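Local coordinates for protein beta-lactamase (Chitinophaga pinensis, PDB 6N36) that probably hydrolyses the beta-lactam ring of antibiotics, using two zinc ions bound in a metallo-beta-lactamase fold, at residues R77-T82 with A94-T99; K179-N184 with A251-V256; P186-D191 with Q261-K266. All blocks are in the same frame, centred on the assembly; numbering follows the deposited sequence. Where two conformers were deposited one is given.

Contact 1 of 3, residues R77-T82 with A94-T99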
loop_
_atom_site.group_PDB
_atom_site.type_symbol
_atom_site.label_atom_id
_atom_site.label_comp_id
_atom_site.label_asym_id
_atom_site.label_seq_id
_atom_site.Cartn_x
_atom_site.Cartn_y
_atom_site.Cartn_z
ATOM N N ARG A 77 -11.900 0.573 11.445
ATOM C CA ARG A 77 -12.696 -0.665 11.397
ATOM C C ARG A 77 -12.127 -1.699 10.421
ATOM O O ARG A 77 -12.444 -2.878 10.600
ATOM C CB ARG A 77 -14.144 -0.365 11.005
ATOM C CG ARG A 77 -14.929 0.422 12.054
ATOM C CD ARG A 77 -15.319 -0.381 13.288
ATOM N NE ARG A 77 -15.929 0.537 14.266
ATOM C CZ ARG A 77 -15.247 1.138 15.249
ATOM N NH1 ARG A 77 -13.954 0.870 15.439
ATOM N NH2 ARG A 77 -15.864 2.024 16.028
ATOM N N ILE A 78 -11.432 -1.248 9.382
ATOM C CA ILE A 78 -10.891 -2.137 8.326
ATOM C C ILE A 78 -9.413 -1.825 8.146
ATOM O O ILE A 78 -9.064 -0.663 7.981
ATOM C CB ILE A 78 -11.678 -1.966 7.030
ATOM C CG1 ILE A 78 -13.163 -2.272 7.271
ATOM C CG2 ILE A 78 -11.054 -2.838 5.945
ATOM C CD1 ILE A 78 -14.017 -2.098 6.061
ATOM N N LEU A 79 -8.631 -2.880 8.041
ATOM C CA LEU A 79 -7.190 -2.803 7.717
ATOM C C LEU A 79 -6.946 -3.449 6.359
ATOM O O LEU A 79 -7.403 -4.566 6.125
ATOM C CB LEU A 79 -6.374 -3.552 8.775
ATOM C CG LEU A 79 -6.598 -3.139 10.220
ATOM C CD1 LEU A 79 -5.781 -3.980 11.166
ATOM C CD2 LEU A 79 -6.294 -1.715 10.409
ATOM N N LEU A 80 -6.235 -2.733 5.506
ATOM C CA LEU A 80 -5.800 -3.185 4.179
ATOM C C LEU A 80 -4.302 -2.948 4.040
ATOM O O LEU A 80 -3.709 -2.134 4.779
ATOM C CB LEU A 80 -6.518 -2.385 3.097
ATOM C CG LEU A 80 -8.030 -2.425 3.100
ATOM C CD1 LEU A 80 -8.574 -1.493 2.033
ATOM C CD2 LEU A 80 -8.508 -3.834 2.887
ATOM N N THR A 81 -3.684 -3.674 3.111
ATOM C CA THR A 81 -2.285 -3.439 2.732
ATOM C C THR A 81 -2.141 -3.560 1.218
ATOM O O THR A 81 -2.863 -4.356 0.595
ATOM C CB THR A 81 -1.323 -4.393 3.451
ATOM O OG1 THR A 81 0.008 -4.000 3.145
ATOM C CG2 THR A 81 -1.544 -5.844 3.065
ATOM N N THR A 82 -1.201 -2.810 0.688
ATOM C CA THR A 82 -0.798 -2.960 -0.718
ATOM C C THR A 82 0.056 -4.208 -0.961
ATOM O O THR A 82 -0.004 -4.780 -2.060
ATOM C CB THR A 82 -0.135 -1.700 -1.249
ATOM O OG1 THR A 82 1.004 -1.357 -0.459
ATOM C CG2 THR A 82 -1.098 -0.533 -1.302
ATOM N N ALA A 94 0.003 -4.877 15.721
ATOM C CA ALA A 94 -0.178 -3.919 16.840
ATOM C C ALA A 94 -1.471 -3.151 16.601
ATOM O O ALA A 94 -2.286 -2.971 17.530
ATOM C CB ALA A 94 1.009 -3.002 17.009
ATOM N N VAL A 95 -1.659 -2.636 15.388
ATOM C CA VAL A 95 -2.873 -1.841 15.094
ATOM C C VAL A 95 -4.109 -2.729 15.286
ATOM O O VAL A 95 -5.076 -2.269 15.936
ATOM C CB VAL A 95 -2.861 -1.228 13.675
ATOM C CG1 VAL A 95 -4.203 -0.611 13.363
ATOM C CG2 VAL A 95 -1.746 -0.221 13.545
ATOM N N LYS A 96 -4.095 -3.976 14.823
ATOM C CA LYS A 96 -5.279 -4.872 14.945
ATOM C C LYS A 96 -5.563 -5.183 16.422
ATOM O O LYS A 96 -6.737 -5.098 16.825
ATOM C CB LYS A 96 -5.041 -6.182 14.208
ATOM C CG LYS A 96 -6.252 -7.102 14.172
ATOM C CD LYS A 96 -6.068 -8.341 13.321
ATOM C CE LYS A 96 -7.200 -9.334 13.526
ATOM N NZ LYS A 96 -6.946 -10.612 12.832
ATOM N N GLN A 97 -4.513 -5.402 17.197
ATOM C CA GLN A 97 -4.664 -5.677 18.650
ATOM C C GLN A 97 -5.306 -4.466 19.335
ATOM O O GLN A 97 -6.173 -4.687 20.225
ATOM C CB GLN A 97 -3.324 -5.983 19.303
ATOM C CG GLN A 97 -3.525 -6.390 20.753
ATOM C CD GLN A 97 -2.227 -6.495 21.496
ATOM O OE1 GLN A 97 -1.157 -6.159 20.977
ATOM N NE2 GLN A 97 -2.334 -6.956 22.733
ATOM N N GLN A 98 -4.894 -3.249 18.977
ATOM C CA GLN A 98 -5.321 -2.009 19.663
ATOM C C GLN A 98 -6.708 -1.576 19.236
ATOM O O GLN A 98 -7.298 -0.798 20.038
ATOM C CB GLN A 98 -4.295 -0.899 19.444
ATOM C CG GLN A 98 -3.005 -1.190 20.152
ATOM C CD GLN A 98 -1.967 -0.147 19.824
ATOM O OE1 GLN A 98 -2.233 1.047 19.917
ATOM N NE2 GLN A 98 -0.768 -0.605 19.461
ATOM N N THR A 99 -7.174 -1.915 18.023
ATOM C CA THR A 99 -8.410 -1.360 17.426
ATOM C C THR A 99 -9.482 -2.443 17.295
ATOM O O THR A 99 -10.616 -2.068 17.180
ATOM C CB THR A 99 -8.163 -0.747 16.036
ATOM O OG1 THR A 99 -7.696 -1.812 15.212
ATOM C CG2 THR A 99 -7.157 0.385 16.015
HETATM O O HOH W 1 -12.436 -1.590 15.059
#

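Contact 2 of 3, residues K179-N184 with A251-V256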
loop_
_atom_site.group_PDB
_atom_site.type_symbol
_atom_site.label_atom_id
_atom_site.label_comp_id
_atom_site.label_asym_id
_atom_site.label_seq_id
_atom_site.Cartn_x
_atom_site.Cartn_y
_atom_site.Cartn_z
ATOM N N LYS A 179 -11.717 9.905 -8.703
ATOM C CA LYS A 179 -11.372 8.461 -8.653
ATOM C C LYS A 179 -9.886 8.354 -8.332
ATOM O O LYS A 179 -9.033 8.937 -9.035
ATOM C CB LYS A 179 -11.669 7.748 -9.979
ATOM C CG LYS A 179 -11.519 6.233 -9.871
ATOM C CD LYS A 179 -11.985 5.491 -11.100
ATOM C CE LYS A 179 -13.471 5.598 -11.349
ATOM N NZ LYS A 179 -14.248 4.964 -10.260
ATOM N N VAL A 180 -9.601 7.743 -7.189
ATOM C CA VAL A 180 -8.229 7.641 -6.676
ATOM C C VAL A 180 -7.747 6.205 -6.854
ATOM O O VAL A 180 -8.503 5.242 -6.550
ATOM C CB VAL A 180 -8.204 8.033 -5.191
ATOM C CG1 VAL A 180 -6.805 7.945 -4.634
ATOM C CG2 VAL A 180 -8.781 9.427 -4.964
ATOM N N LEU A 181 -6.504 6.095 -7.266
ATOM C CA LEU A 181 -5.774 4.806 -7.287
ATOM C C LEU A 181 -4.655 4.893 -6.252
ATOM O O LEU A 181 -3.822 5.817 -6.336
ATOM C CB LEU A 181 -5.216 4.595 -8.686
ATOM C CG LEU A 181 -4.237 3.408 -8.798
ATOM C CD1 LEU A 181 -4.956 2.093 -8.575
ATOM C CD2 LEU A 181 -3.551 3.389 -10.175
ATOM N N ILE A 182 -4.658 3.945 -5.338
ATOM C CA ILE A 182 -3.476 3.689 -4.466
ATOM C C ILE A 182 -2.785 2.487 -5.140
ATOM O O ILE A 182 -3.317 1.352 -5.065
ATOM C CB ILE A 182 -3.878 3.404 -3.019
ATOM C CG1 ILE A 182 -4.657 4.578 -2.388
ATOM C CG2 ILE A 182 -2.633 3.029 -2.218
ATOM C CD1 ILE A 182 -3.949 5.869 -2.331
ATOM N N ALA A 183 -1.725 2.788 -5.861
ATOM C CA ALA A 183 -1.067 1.875 -6.814
ATOM C C ALA A 183 0.084 1.151 -6.153
ATOM O O ALA A 183 1.017 1.850 -5.695
ATOM C CB ALA A 183 -0.542 2.619 -8.016
ATOM N N ASN A 184 0.105 -0.172 -6.217
ATOM C CA ASN A 184 1.322 -0.913 -5.838
ATOM C C ASN A 184 2.213 -1.060 -7.063
ATOM O O ASN A 184 1.955 -1.826 -7.926
ATOM C CB ASN A 184 1.004 -2.258 -5.196
ATOM C CG ASN A 184 2.206 -2.709 -4.405
ATOM O OD1 ASN A 184 2.377 -2.304 -3.241
ATOM N ND2 ASN A 184 3.079 -3.528 -5.026
ATOM N N ALA A 251 1.018 11.306 -16.742
ATOM C CA ALA A 251 2.343 11.184 -17.367
ATOM C C ALA A 251 3.311 10.461 -16.423
ATOM O O ALA A 251 4.049 9.593 -16.894
ATOM C CB ALA A 251 2.847 12.551 -17.749
ATOM N N GLY A 252 3.342 10.824 -15.138
ATOM C CA GLY A 252 4.297 10.250 -14.180
ATOM C C GLY A 252 3.973 8.786 -13.929
ATOM O O GLY A 252 4.897 7.984 -13.776
ATOM N N TYR A 253 2.691 8.443 -13.938
ATOM C CA TYR A 253 2.246 7.036 -13.760
ATOM C C TYR A 253 2.699 6.206 -14.953
ATOM O O TYR A 253 3.338 5.152 -14.813
ATOM C CB TYR A 253 0.731 7.026 -13.650
ATOM C CG TYR A 253 0.117 5.672 -13.490
ATOM C CD1 TYR A 253 0.163 5.033 -12.264
ATOM C CD2 TYR A 253 -0.533 5.038 -14.528
ATOM C CE1 TYR A 253 -0.432 3.803 -12.064
ATOM C CE2 TYR A 253 -1.147 3.811 -14.356
ATOM C CZ TYR A 253 -1.131 3.212 -13.098
ATOM O OH TYR A 253 -1.723 2.012 -12.869
ATOM N N ASP A 254 2.416 6.675 -16.165
ATOM C CA ASP A 254 2.882 5.970 -17.381
ATOM C C ASP A 254 4.405 5.854 -17.382
ATOM O O ASP A 254 4.918 4.797 -17.788
ATOM C CB ASP A 254 2.330 6.690 -18.614
ATOM C CG ASP A 254 0.862 6.364 -18.814
ATOM O OD1 ASP A 254 0.511 5.167 -18.606
ATOM O OD2 ASP A 254 0.101 7.253 -19.266
ATOM N N ASP A 255 5.117 6.903 -16.996
ATOM C CA ASP A 255 6.595 6.902 -17.017
ATOM C C ASP A 255 7.125 5.846 -16.034
ATOM O O ASP A 255 8.042 5.108 -16.417
ATOM C CB ASP A 255 7.145 8.290 -16.706
ATOM C CG ASP A 255 6.968 9.255 -17.875
ATOM O OD1 ASP A 255 6.498 8.813 -18.969
ATOM O OD2 ASP A 255 7.211 10.431 -17.672
ATOM N N VAL A 256 6.578 5.726 -14.830
ATOM C CA VAL A 256 7.063 4.724 -13.828
ATOM C C VAL A 256 6.779 3.311 -14.356
ATOM O O VAL A 256 7.637 2.428 -14.288
ATOM C CB VAL A 256 6.400 4.948 -12.450
ATOM C CG1 VAL A 256 6.611 3.760 -11.520
ATOM C CG2 VAL A 256 6.892 6.226 -11.802
#

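Contact 3 of 3, residues P186-D191 with Q261-K266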
loop_
_atom_site.group_PDB
_atom_site.type_symbol
_atom_site.label_atom_id
_atom_site.label_comp_id
_atom_site.label_asym_id
_atom_site.label_seq_id
_atom_site.Cartn_x
_atom_site.Cartn_y
_atom_site.Cartn_z
ATOM N N PRO A 186 5.012 -2.109 -9.569
ATOM C CA PRO A 186 5.622 -3.425 -9.753
ATOM C C PRO A 186 7.151 -3.381 -9.807
ATOM O O PRO A 186 7.767 -3.766 -10.785
ATOM C CB PRO A 186 4.989 -3.902 -11.050
ATOM C CG PRO A 186 4.825 -2.631 -11.831
ATOM C CD PRO A 186 4.331 -1.643 -10.801
ATOM N N SER A 187 7.747 -2.908 -8.729
ATOM C CA SER A 187 9.209 -2.928 -8.579
ATOM C C SER A 187 9.727 -4.364 -8.450
ATOM O O SER A 187 9.072 -5.204 -7.878
ATOM C CB SER A 187 9.664 -2.029 -7.465
ATOM O OG SER A 187 9.168 -2.484 -6.239
ATOM N N ILE A 188 10.879 -4.629 -9.026
ATOM C CA ILE A 188 11.555 -5.950 -9.078
ATOM C C ILE A 188 12.810 -5.865 -8.224
ATOM O O ILE A 188 13.668 -5.008 -8.545
ATOM C CB ILE A 188 11.868 -6.288 -10.540
ATOM C CG1 ILE A 188 10.611 -6.236 -11.411
ATOM C CG2 ILE A 188 12.497 -7.678 -10.575
ATOM C CD1 ILE A 188 10.890 -6.231 -12.934
ATOM N N LEU A 189 12.954 -6.745 -7.235
ATOM C CA LEU A 189 14.146 -6.748 -6.358
ATOM C C LEU A 189 15.300 -7.380 -7.138
ATOM O O LEU A 189 15.102 -8.151 -8.123
ATOM C CB LEU A 189 13.873 -7.524 -5.069
ATOM C CG LEU A 189 12.849 -6.875 -4.134
ATOM C CD1 LEU A 189 12.741 -7.674 -2.840
ATOM C CD2 LEU A 189 13.231 -5.455 -3.853
ATOM N N ASN A 190 16.512 -7.040 -6.713
ATOM C CA ASN A 190 17.718 -7.571 -7.374
ATOM C C ASN A 190 17.725 -9.108 -7.415
ATOM O O ASN A 190 18.187 -9.645 -8.407
ATOM C CB ASN A 190 18.933 -7.043 -6.621
ATOM C CG ASN A 190 20.239 -7.420 -7.267
ATOM O OD1 ASN A 190 20.313 -7.409 -8.497
ATOM N ND2 ASN A 190 21.309 -7.589 -6.469
ATOM N N ASP A 191 17.299 -9.774 -6.333
ATOM C CA ASP A 191 17.504 -11.246 -6.231
ATOM C C ASP A 191 16.415 -11.965 -7.051
ATOM O O ASP A 191 16.531 -13.186 -7.241
ATOM C CB ASP A 191 17.465 -11.734 -4.787
ATOM C CG ASP A 191 18.675 -11.312 -3.954
ATOM O OD1 ASP A 191 19.757 -11.175 -4.527
ATOM O OD2 ASP A 191 18.479 -11.066 -2.745
ATOM N N GLN A 261 8.618 -1.706 -17.113
ATOM C CA GLN A 261 8.464 -2.620 -18.267
ATOM C C GLN A 261 9.834 -2.779 -18.956
ATOM O O GLN A 261 10.169 -3.868 -19.359
ATOM C CB GLN A 261 7.406 -2.105 -19.233
ATOM C CG GLN A 261 7.215 -3.006 -20.437
ATOM C CD GLN A 261 6.453 -4.259 -20.068
ATOM O OE1 GLN A 261 5.304 -4.149 -19.618
ATOM N NE2 GLN A 261 7.095 -5.400 -20.191
ATOM N N GLN A 262 10.613 -1.702 -19.050
ATOM C CA GLN A 262 11.932 -1.816 -19.725
ATOM C C GLN A 262 12.860 -2.642 -18.840
ATOM O O GLN A 262 13.635 -3.447 -19.404
ATOM C CB GLN A 262 12.573 -0.463 -19.965
ATOM C CG GLN A 262 11.850 0.374 -20.990
ATOM C CD GLN A 262 12.547 1.714 -20.950
ATOM O OE1 GLN A 262 13.702 1.829 -21.364
ATOM N NE2 GLN A 262 11.888 2.706 -20.368
ATOM N N ILE A 263 12.803 -2.477 -17.504
ATOM C CA ILE A 263 13.627 -3.317 -16.606
ATOM C C ILE A 263 13.213 -4.777 -16.767
ATOM O O ILE A 263 14.061 -5.640 -16.892
ATOM C CB ILE A 263 13.565 -2.811 -15.162
ATOM C CG1 ILE A 263 14.333 -1.486 -15.091
ATOM C CG2 ILE A 263 14.088 -3.872 -14.204
ATOM C CD1 ILE A 263 13.980 -0.618 -13.934
ATOM N N TYR A 264 11.919 -5.069 -16.693
ATOM C CA TYR A 264 11.374 -6.427 -16.895
ATOM C C TYR A 264 11.920 -7.007 -18.204
ATOM O O TYR A 264 12.434 -8.150 -18.209
ATOM C CB TYR A 264 9.843 -6.384 -16.898
ATOM C CG TYR A 264 9.212 -7.708 -17.212
ATOM C CD1 TYR A 264 9.057 -8.075 -18.532
ATOM C CD2 TYR A 264 8.841 -8.608 -16.226
ATOM C CE1 TYR A 264 8.580 -9.331 -18.878
ATOM C CE2 TYR A 264 8.299 -9.836 -16.572
ATOM C CZ TYR A 264 8.148 -10.185 -17.891
ATOM O OH TYR A 264 7.760 -11.468 -18.259
ATOM N N ASP A 265 11.846 -6.251 -19.282
ATOM C CA ASP A 265 12.208 -6.770 -20.625
ATOM C C ASP A 265 13.693 -7.113 -20.625
ATOM O O ASP A 265 14.050 -8.170 -21.187
ATOM C CB ASP A 265 11.799 -5.792 -21.723
ATOM C CG ASP A 265 10.288 -5.637 -21.966
ATOM O OD1 ASP A 265 9.517 -6.471 -21.450
ATOM O OD2 ASP A 265 9.907 -4.649 -22.617
ATOM N N LYS A 266 14.518 -6.283 -19.990
ATOM C CA LYS A 266 15.978 -6.524 -20.019
ATOM C C LYS A 266 16.303 -7.692 -19.086
ATOM O O LYS A 266 17.166 -8.526 -19.426
ATOM C CB LYS A 266 16.733 -5.272 -19.579
ATOM C CG LYS A 266 18.236 -5.441 -19.651
ATOM C CD LYS A 266 18.990 -4.180 -19.915
ATOM C CE LYS A 266 20.476 -4.448 -19.990
ATOM N NZ LYS A 266 21.246 -3.190 -20.032
#

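Contact 1 of 3, residues R77-T82 with A94-T99
With CG of L79 anti to its carbonyl carbon (chi1 -54°) and CG1 of V95 anti to its own backbone N (chi1 171°), branched ends from strand 76-80 and helix 92-99 are brought to meet. The leucine forks on arrival. L79 CD2 lies 3.8 Å from V95 CG1, while L79 CD1 lies 3.8 Å from K96 CB and thus rests against the root of the lysine, next to the helix backbone. Leucine suits this position because its two methyls can serve two successive helix residues, and valine gives the buried face of the helix a short, compact apolar surface. K96 has a double role: its first carbons pack against L79, whereas the extended remainder leads away and delivers NZ to the carbonyl oxygen of K134.

Polar bonds secure the end of the helix, and one water reaches across. T99 turns its hydroxyl back onto the last turn of the helix, where T99 OG1 donates to V95 O at 2.8 Å, coming from above the carbonyl plane; T99 OG1 is also hydrogen-bonded to A101 N, so the threonine ties the helix end to the chain leaving it. The water joins the segments at their edge, accepting from R77 NH1 at 2.9 Å and donating to T99 O at 2.8 Å.

Strand 76-80 and the next strand, 102-106, lie side by side and parallel, with helix 92-99 in the connection, packed against strand 76-80. This is a beta-alpha-beta crossover, and its connection carries the zinc ligands H83, H85, D87 and H88, as is characteristic of the metallo-beta-lactamase fold.

Contact 2 of 3, residues K179-N184 with A251-V256
L181 and Y253 meet where the C-terminal helix 250-268 covers the second sheet of the metallo-beta-lactamase alpha-beta/beta-alpha sandwich. Their side chains cross at about a right angle, and a single leucine methyl does the touching: L181 CD2 is 3.5 Å from Y253 OH and 3.7 Å from Y253 CE1, approaching the phenol end of the ring obliquely. Just past the end of the strand, A183 presents its CB to the ring edge, near the ring plane and 4.2 Å from Y253 CE1. The small alanine leaves room for the broad ring, and the tyrosine is long enough to bridge a gap of 9.3 Å between Y253 CA and A183 CA.

Y253 reaches the strand because its CG stands anti to the backbone N (chi1 179°), which carries the ring outward from the helix. Around it, F219 and W222 make edge-to-face contacts with the ring, so its rotation is limited by aromatic neighbours as well as by the aliphatic pair, and L181 in turn packs on F219.

Farther along the same chain segment, N184 accepts a hydrogen bond at OD1 from ND1 of the zinc ligand H83, a second-shell bond consistent with fixing the orientation of the imidazole. At the outer end of the tyrosine, the buried hydroxyl is satisfied by a hydrogen bond between Y253 OH and M214 O.

Contact 3 of 3, residues P186-D191 with Q261-K266
I188 sets out toward helix 250-268, the C-terminal helix of the metallo-beta-lactamase fold, from the loop that follows strand 177-182, and its CD1 reaches the helix. The two isoleucines, I188 and I263, face one another, whereas Y264 leaves the helix to one side, so the end of I188 meets helix backbone as well as side chains. Its terminal methyl does all the touching: I188 CD1 is 4.0 Å from Y264 CA and 4.1 Å from Y264 CB. On the neighbouring helix residue the same methyl finds a branch methyl, with I188 CD1 4.2 Å from I263 CG2.

The nearly extended chain of I188 beyond CB (chi2 166°) puts CD1 far enough forward to reach the helix, although I188 CA stays 7.8 Å from Y264 CA. A long beta-branched residue fits well here, with a slim end for the helix surface. I263 offers CG2 to the loop at the partly exposed margin. I188 also packs on Y207, W260 and R267, while the side chain of Y264 touches A208 and L194.

Loop and helix are also joined by polar atoms, since L189 O bonds to R267 NH2. Two residues before L189, S187 O bonds to ND1 of H160, a zinc ligand, so the loop lies in the second shell of the metal site.

Within the helix, Q261 and D265 stand one turn apart and are linked by their side chains. Q261 NE2 donates to D265 OD1 at 2.9 Å (N-H...O 148°); the acceptor lies close to the amide plane of Q261, while the N-H comes to the carboxylate from above its plane. That same oxygen, D265 OD1, lies in the plane of the Y264 ring, at its edge.

Overall arrangement
From the N terminus, contact 1 closes first: a short connection, with helix 86-89 in it, carries four zinc ligands and returns helix 92-99 onto strand 76-80 of the first sheet. It is complete before the other two begin. Contacts 2 and 3 open one after the other, at 179-184 and 186-191, and close in the same order on helix 250-268, so they cross rather than nest. Between them they fix both the end of strand 177-182 and the loop after it to the C-terminal helix, their centres about 17 Å apart. Contact 1 lies on the opposite side of the chain's centre, yet its 77-82 segment touches 179-184 through T82 and N184, near the zinc site between the two halves.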